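Local coordinates for protein diacylglycerol lipase (Aspergillus oryzae, PDB 5XK2) that probably hydrolyses the ester bonds of mono- and diacylglycerols as a fungal lipase of the class 3 family, with an alpha/beta-hydrolase fold, at residues A[146-151]-A[174-179]; A[19-24]-A[83-88]. All coordinates share one frame; numbering follows the deposited sequence.

Interaction 1: A[146-151]-A[174-179]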
loop_
_atom_site.group_PDB
_atom_site.type_symbol
_atom_site.label_atom_id
_atom_site.label_comp_id
_atom_site.label_asym_id
_atom_site.label_seq_id
_atom_site.Cartn_x
_atom_site.Cartn_y
_atom_site.Cartn_z
ATOM N N LYS A 146 25.469 22.392 -11.299
ATOM C CA LYS A 146 25.279 21.512 -10.157
ATOM C C LYS A 146 24.753 20.186 -10.633
ATOM O O LYS A 146 24.068 20.110 -11.649
ATOM C CB LYS A 146 24.287 22.100 -9.153
ATOM C CG LYS A 146 24.725 23.380 -8.507
ATOM C CD LYS A 146 23.892 23.664 -7.265
ATOM C CE LYS A 146 22.654 24.470 -7.581
ATOM N NZ LYS A 146 21.614 23.679 -8.284
ATOM N N ILE A 147 25.073 19.137 -9.897
ATOM C CA ILE A 147 24.453 17.838 -10.128
ATOM C C ILE A 147 23.521 17.553 -8.957
ATOM O O ILE A 147 23.976 17.406 -7.825
ATOM C CB ILE A 147 25.487 16.722 -10.274
ATOM C CG1 ILE A 147 26.330 16.953 -11.541
ATOM C CG2 ILE A 147 24.797 15.372 -10.372
ATOM C CD1 ILE A 147 27.445 15.945 -11.717
ATOM N N VAL A 148 22.218 17.506 -9.237
ATOM C CA VAL A 148 21.206 17.314 -8.199
ATOM C C VAL A 148 20.569 15.945 -8.339
ATOM O O VAL A 148 20.114 15.581 -9.437
ATOM C CB VAL A 148 20.089 18.382 -8.276
ATOM C CG1 VAL A 148 18.961 18.053 -7.282
ATOM C CG2 VAL A 148 20.643 19.782 -8.028
ATOM N N VAL A 149 20.543 15.195 -7.245
ATOM C CA VAL A 149 19.984 13.843 -7.227
ATOM C C VAL A 149 18.796 13.871 -6.272
ATOM O O VAL A 149 18.938 14.230 -5.110
ATOM C CB VAL A 149 21.021 12.797 -6.784
ATOM C CG1 VAL A 149 20.406 11.407 -6.762
ATOM C CG2 VAL A 149 22.235 12.828 -7.751
ATOM N N VAL A 150 17.620 13.525 -6.785
ATOM C CA VAL A 150 16.390 13.828 -6.065
ATOM C C VAL A 150 15.384 12.699 -6.216
ATOM O O VAL A 150 15.341 12.006 -7.235
ATOM C CB VAL A 150 15.785 15.170 -6.579
ATOM C CG1 VAL A 150 15.485 15.101 -8.061
ATOM C CG2 VAL A 150 14.530 15.588 -5.785
ATOM N N GLY A 151 14.585 12.495 -5.182
ATOM C CA GLY A 151 13.459 11.591 -5.279
ATOM C C GLY A 151 12.521 11.791 -4.099
ATOM O O GLY A 151 12.869 12.480 -3.130
ATOM N N ILE A 174 24.333 16.717 -5.091
ATOM C CA ILE A 174 23.549 17.320 -4.023
ATOM C C ILE A 174 22.282 16.489 -3.883
ATOM O O ILE A 174 21.543 16.303 -4.868
ATOM C CB ILE A 174 23.147 18.779 -4.341
ATOM C CG1 ILE A 174 24.317 19.604 -4.902
ATOM C CG2 ILE A 174 22.496 19.436 -3.118
ATOM C CD1 ILE A 174 25.512 19.684 -3.986
ATOM N N LEU A 175 22.020 15.994 -2.680
ATOM C CA LEU A 175 20.920 15.044 -2.483
ATOM C C LEU A 175 19.685 15.699 -1.890
ATOM O O LEU A 175 19.764 16.294 -0.823
ATOM C CB LEU A 175 21.380 13.909 -1.558
ATOM C CG LEU A 175 20.296 12.924 -1.099
ATOM C CD1 LEU A 175 19.680 12.126 -2.283
ATOM C CD2 LEU A 175 20.864 11.957 -0.036
ATOM N N TYR A 176 18.546 15.588 -2.570
ATOM C CA TYR A 176 17.273 15.950 -1.945
ATOM C C TYR A 176 16.434 14.694 -1.846
ATOM O O TYR A 176 15.953 14.178 -2.857
ATOM C CB TYR A 176 16.536 17.051 -2.731
ATOM C CG TYR A 176 17.288 18.368 -2.792
ATOM C CD1 TYR A 176 18.336 18.551 -3.698
ATOM C CD2 TYR A 176 16.992 19.399 -1.915
ATOM C CE1 TYR A 176 19.042 19.760 -3.751
ATOM C CE2 TYR A 176 17.692 20.594 -1.950
ATOM C CZ TYR A 176 18.699 20.773 -2.878
ATOM O OH TYR A 176 19.391 21.962 -2.914
ATOM N N ALA A 177 16.278 14.189 -0.626
ATOM C CA ALA A 177 15.596 12.916 -0.421
ATOM C C ALA A 177 14.341 13.137 0.399
ATOM O O ALA A 177 14.375 13.112 1.621
ATOM C CB ALA A 177 16.535 11.944 0.281
ATOM N N TYR A 178 13.214 13.251 -0.285
ATOM C CA TYR A 178 11.969 13.616 0.396
ATOM C C TYR A 178 11.266 12.350 0.835
ATOM O O TYR A 178 10.937 11.530 -0.001
ATOM C CB TYR A 178 11.068 14.425 -0.544
ATOM C CG TYR A 178 11.666 15.743 -0.983
ATOM C CD1 TYR A 178 11.479 16.897 -0.213
ATOM C CD2 TYR A 178 12.409 15.843 -2.167
ATOM C CE1 TYR A 178 12.032 18.124 -0.598
ATOM C CE2 TYR A 178 12.950 17.060 -2.568
ATOM C CZ TYR A 178 12.766 18.193 -1.777
ATOM O OH TYR A 178 13.312 19.396 -2.190
ATOM N N ALA A 179 11.041 12.191 2.140
ATOM C CA ALA A 179 10.260 11.060 2.662
ATOM C C ALA A 179 10.971 9.730 2.465
ATOM O O ALA A 179 10.338 8.711 2.231
ATOM C CB ALA A 179 8.860 10.995 1.995
#

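Interaction 2: A[19-24]-A[83-88]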
loop_
_atom_site.group_PDB
_atom_site.type_symbol
_atom_site.label_atom_id
_atom_site.label_comp_id
_atom_site.label_asym_id
_atom_site.label_seq_id
_atom_site.Cartn_x
_atom_site.Cartn_y
_atom_site.Cartn_z
ATOM N N LYS A 19 11.457 23.819 -1.490
ATOM C CA LYS A 19 10.160 23.771 -2.169
ATOM C C LYS A 19 10.281 23.606 -3.683
ATOM O O LYS A 19 9.307 23.261 -4.361
ATOM C CB LYS A 19 9.363 25.037 -1.854
ATOM C CG LYS A 19 8.857 25.075 -0.422
ATOM C CD LYS A 19 8.264 26.443 -0.080
ATOM C CE LYS A 19 7.688 26.432 1.335
ATOM N NZ LYS A 19 7.052 27.750 1.655
ATOM N N PHE A 20 11.452 23.928 -4.230
ATOM C CA PHE A 20 11.667 23.769 -5.659
ATOM C C PHE A 20 12.044 22.342 -6.083
ATOM O O PHE A 20 11.401 21.760 -6.958
ATOM C CB PHE A 20 12.753 24.746 -6.117
ATOM C CG PHE A 20 13.103 24.624 -7.572
ATOM C CD1 PHE A 20 12.186 24.977 -8.543
ATOM C CD2 PHE A 20 14.353 24.154 -7.963
ATOM C CE1 PHE A 20 12.493 24.882 -9.895
ATOM C CE2 PHE A 20 14.668 24.055 -9.312
ATOM C CZ PHE A 20 13.743 24.405 -10.277
ATOM N N TRP A 21 13.059 21.744 -5.455
ATOM C CA TRP A 21 13.565 20.481 -5.990
ATOM C C TRP A 21 12.551 19.356 -5.830
ATOM O O TRP A 21 12.582 18.385 -6.597
ATOM C CB TRP A 21 14.926 20.097 -5.346
ATOM C CG TRP A 21 15.956 21.152 -5.632
ATOM C CD1 TRP A 21 16.419 22.091 -4.771
ATOM C CD2 TRP A 21 16.571 21.427 -6.900
ATOM N NE1 TRP A 21 17.322 22.925 -5.412
ATOM C CE2 TRP A 21 17.412 22.543 -6.725
ATOM C CE3 TRP A 21 16.481 20.838 -8.170
ATOM C CZ2 TRP A 21 18.184 23.069 -7.760
ATOM C CZ3 TRP A 21 17.248 21.365 -9.200
ATOM C CH2 TRP A 21 18.081 22.478 -8.989
ATOM N N VAL A 22 11.625 19.498 -4.882
ATOM C CA VAL A 22 10.607 18.462 -4.705
ATOM C C VAL A 22 9.725 18.353 -5.964
ATOM O O VAL A 22 9.142 17.307 -6.227
ATOM C CB VAL A 22 9.734 18.724 -3.447
ATOM C CG1 VAL A 22 8.883 19.985 -3.602
ATOM C CG2 VAL A 22 8.885 17.486 -3.101
ATOM N N GLN A 23 9.657 19.417 -6.753
ATOM C CA GLN A 23 8.877 19.370 -7.987
ATOM C C GLN A 23 9.507 18.449 -9.032
ATOM O O GLN A 23 8.807 17.901 -9.893
ATOM C CB GLN A 23 8.698 20.779 -8.556
ATOM C CG GLN A 23 7.831 21.675 -7.674
ATOM C CD GLN A 23 7.770 23.076 -8.205
ATOM O OE1 GLN A 23 7.529 23.275 -9.389
ATOM N NE2 GLN A 23 8.034 24.058 -7.344
ATOM N N TYR A 24 10.829 18.261 -8.975
ATOM C CA TYR A 24 11.440 17.254 -9.837
ATOM C C TYR A 24 11.081 15.847 -9.376
ATOM O O TYR A 24 10.852 14.964 -10.198
ATOM C CB TYR A 24 12.967 17.417 -9.893
ATOM C CG TYR A 24 13.410 18.554 -10.781
ATOM C CD1 TYR A 24 13.457 18.399 -12.166
ATOM C CD2 TYR A 24 13.780 19.783 -10.239
ATOM C CE1 TYR A 24 13.859 19.430 -12.982
ATOM C CE2 TYR A 24 14.182 20.834 -11.051
ATOM C CZ TYR A 24 14.226 20.650 -12.421
ATOM O OH TYR A 24 14.619 21.667 -13.259
ATOM N N ALA A 83 21.563 23.323 -13.470
ATOM C CA ALA A 83 21.607 22.048 -12.785
ATOM C C ALA A 83 21.340 20.910 -13.735
ATOM O O ALA A 83 20.491 21.024 -14.612
ATOM C CB ALA A 83 20.582 22.023 -11.648
ATOM N N ILE A 84 22.057 19.816 -13.529
ATOM C CA ILE A 84 21.718 18.543 -14.148
ATOM C C ILE A 84 21.011 17.773 -13.062
ATOM O O ILE A 84 21.539 17.622 -11.969
ATOM C CB ILE A 84 22.943 17.763 -14.631
ATOM C CG1 ILE A 84 23.785 18.599 -15.612
ATOM C CG2 ILE A 84 22.511 16.409 -15.218
ATOM C CD1 ILE A 84 23.027 19.085 -16.825
ATOM N N VAL A 85 19.808 17.307 -13.355
ATOM C CA VAL A 85 18.985 16.665 -12.346
ATOM C C VAL A 85 18.823 15.184 -12.654
ATOM O O VAL A 85 18.399 14.823 -13.749
ATOM C CB VAL A 85 17.597 17.327 -12.285
ATOM C CG1 VAL A 85 16.759 16.666 -11.211
ATOM C CG2 VAL A 85 17.736 18.826 -12.030
ATOM N N VAL A 86 19.172 14.337 -11.694
ATOM C CA VAL A 86 18.954 12.904 -11.783
ATOM C C VAL A 86 17.828 12.589 -10.802
ATOM O O VAL A 86 18.007 12.737 -9.597
ATOM C CB VAL A 86 20.233 12.106 -11.417
ATOM C CG1 VAL A 86 19.983 10.601 -11.578
ATOM C CG2 VAL A 86 21.419 12.571 -12.271
ATOM N N ALA A 87 16.672 12.173 -11.309
ATOM C CA ALA A 87 15.507 12.032 -10.455
ATOM C C ALA A 87 14.968 10.617 -10.529
ATOM O O ALA A 87 14.888 10.034 -11.619
ATOM C CB ALA A 87 14.431 13.043 -10.865
ATOM N N PHE A 88 14.576 10.071 -9.382
ATOM C CA PHE A 88 14.094 8.690 -9.305
ATOM C C PHE A 88 12.697 8.556 -8.727
ATOM O O PHE A 88 12.368 9.203 -7.735
ATOM C CB PHE A 88 14.996 7.830 -8.422
ATOM C CG PHE A 88 16.411 7.762 -8.862
ATOM C CD1 PHE A 88 16.841 6.762 -9.745
ATOM C CD2 PHE A 88 17.344 8.654 -8.354
ATOM C CE1 PHE A 88 18.178 6.684 -10.117
ATOM C CE2 PHE A 88 18.685 8.594 -8.740
ATOM C CZ PHE A 88 19.101 7.595 -9.626
#

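Interaction 1: A[146-151]-A[174-179]
Ile147 opens the pairing through its carbonyl: O takes the N-H of Ile174 at 2.8 Å, and CG1 of Ile174 packs beside the same oxygen. Val148 spends its backbone N-H and C=O on the neighbouring strand 83-89, at Ile84 and Val86, while its side chain meets a ring. With CG1 anti to the backbone N (chi1 173°), this methyl meets the CD1-CE1 bond of the Tyr176 ring obliquely, 3.7 Å from CD1. Val149 does the central work: its N-H reaches Ile174 O at 2.8 Å, and its O accepts from Tyr176 N at 2.9 Å. CD1 of Leu175 approaches that carbonyl from the face that carries Val149, where helix 154-168 packs. Strand 146-152, that helix and strand 173-178 make a beta-alpha-beta crossover, the parallel unit of the alpha/beta-hydrolase fold. Val150 CG2 touches both tyrosines, 3.9 Å from CB of Tyr176 and 3.9 Å from CE2 at the edge of the Tyr178 ring. The two phenols extend to helix 14-27, where Tyr176 OH is bonded to Asp17 and Tyr178 OH to the carbonyl of Phe18. Gly151, the first residue of a probable GxSxG nucleophile elbow, gives its N-H to Tyr176 O at 3.2 Å and receives Tyr178 N at its own O.

Interaction 2: A[19-24]-A[83-88]
Val85 is the residue against which two aromatic side chains of helix 14-27 pack. Its CG2 stands over the face of the Tyr24 ring, 4.0 Å from the ring centroid and 12° off the normal, a clear CH-pi contact. The other methyl, CG1, lies over the same face, 3.8 Å from Tyr24 CD1. With CG1 anti to the backbone N (chi1 -179°), one methyl lies near the CG-CD1 root of the ring and the other over its centre. CG2 is shared, for it also meets the edge of the Trp21 indole at CZ3, 3.8 Å away. Beyond it, CH2 of Trp21 comes within 3.7 Å of CB of Ala83. Phe20 CD2 covers one face of the indole, and Trp21 also stacks on Tyr176 of strand 173-178. Helix 14-27, part of the lipase 3 N-terminal region, thus packs across one face of the central sheet of an alpha/beta-hydrolase fold.

The packing slackens toward Ala87, whose CB lies 4.1 Å from the backbone O of Tyr24. Lys19, partly exposed, takes no part and gives NZ to the carbonyl of Val235.

No hydrogen bond joins the two segments; the polar ends look to other partners, Trp21 NE1 to Asp17, Tyr24 OH to Ser57 and Asp78. This part of the helix is probably held on the strand mainly by apolar packing, whereas bonds at the ring peripheries would help fix how the aromatic groups are turned.

Interaction 2 comes first along the chain, both its segments preceding those of interaction 1, yet their centres lie only about 6 Å apart. Both use the central mixed sheet, in which strands 83-89, 146-152 and 173-178 are consecutive parallel neighbours. Direct backbone bonds join them: Val148 O to Val86 N (2.7 Å) and Lys146 O to Ile84 N (2.8 Å). Interaction 1 thus supplies in-sheet pairing, and interaction 2 lays helix 14-27 over one face, the one that carries Val148, Val150 and Tyr176. Together they tie the N-terminal helix to the sheet whose strand 146-152 leads into the probable nucleophile elbow.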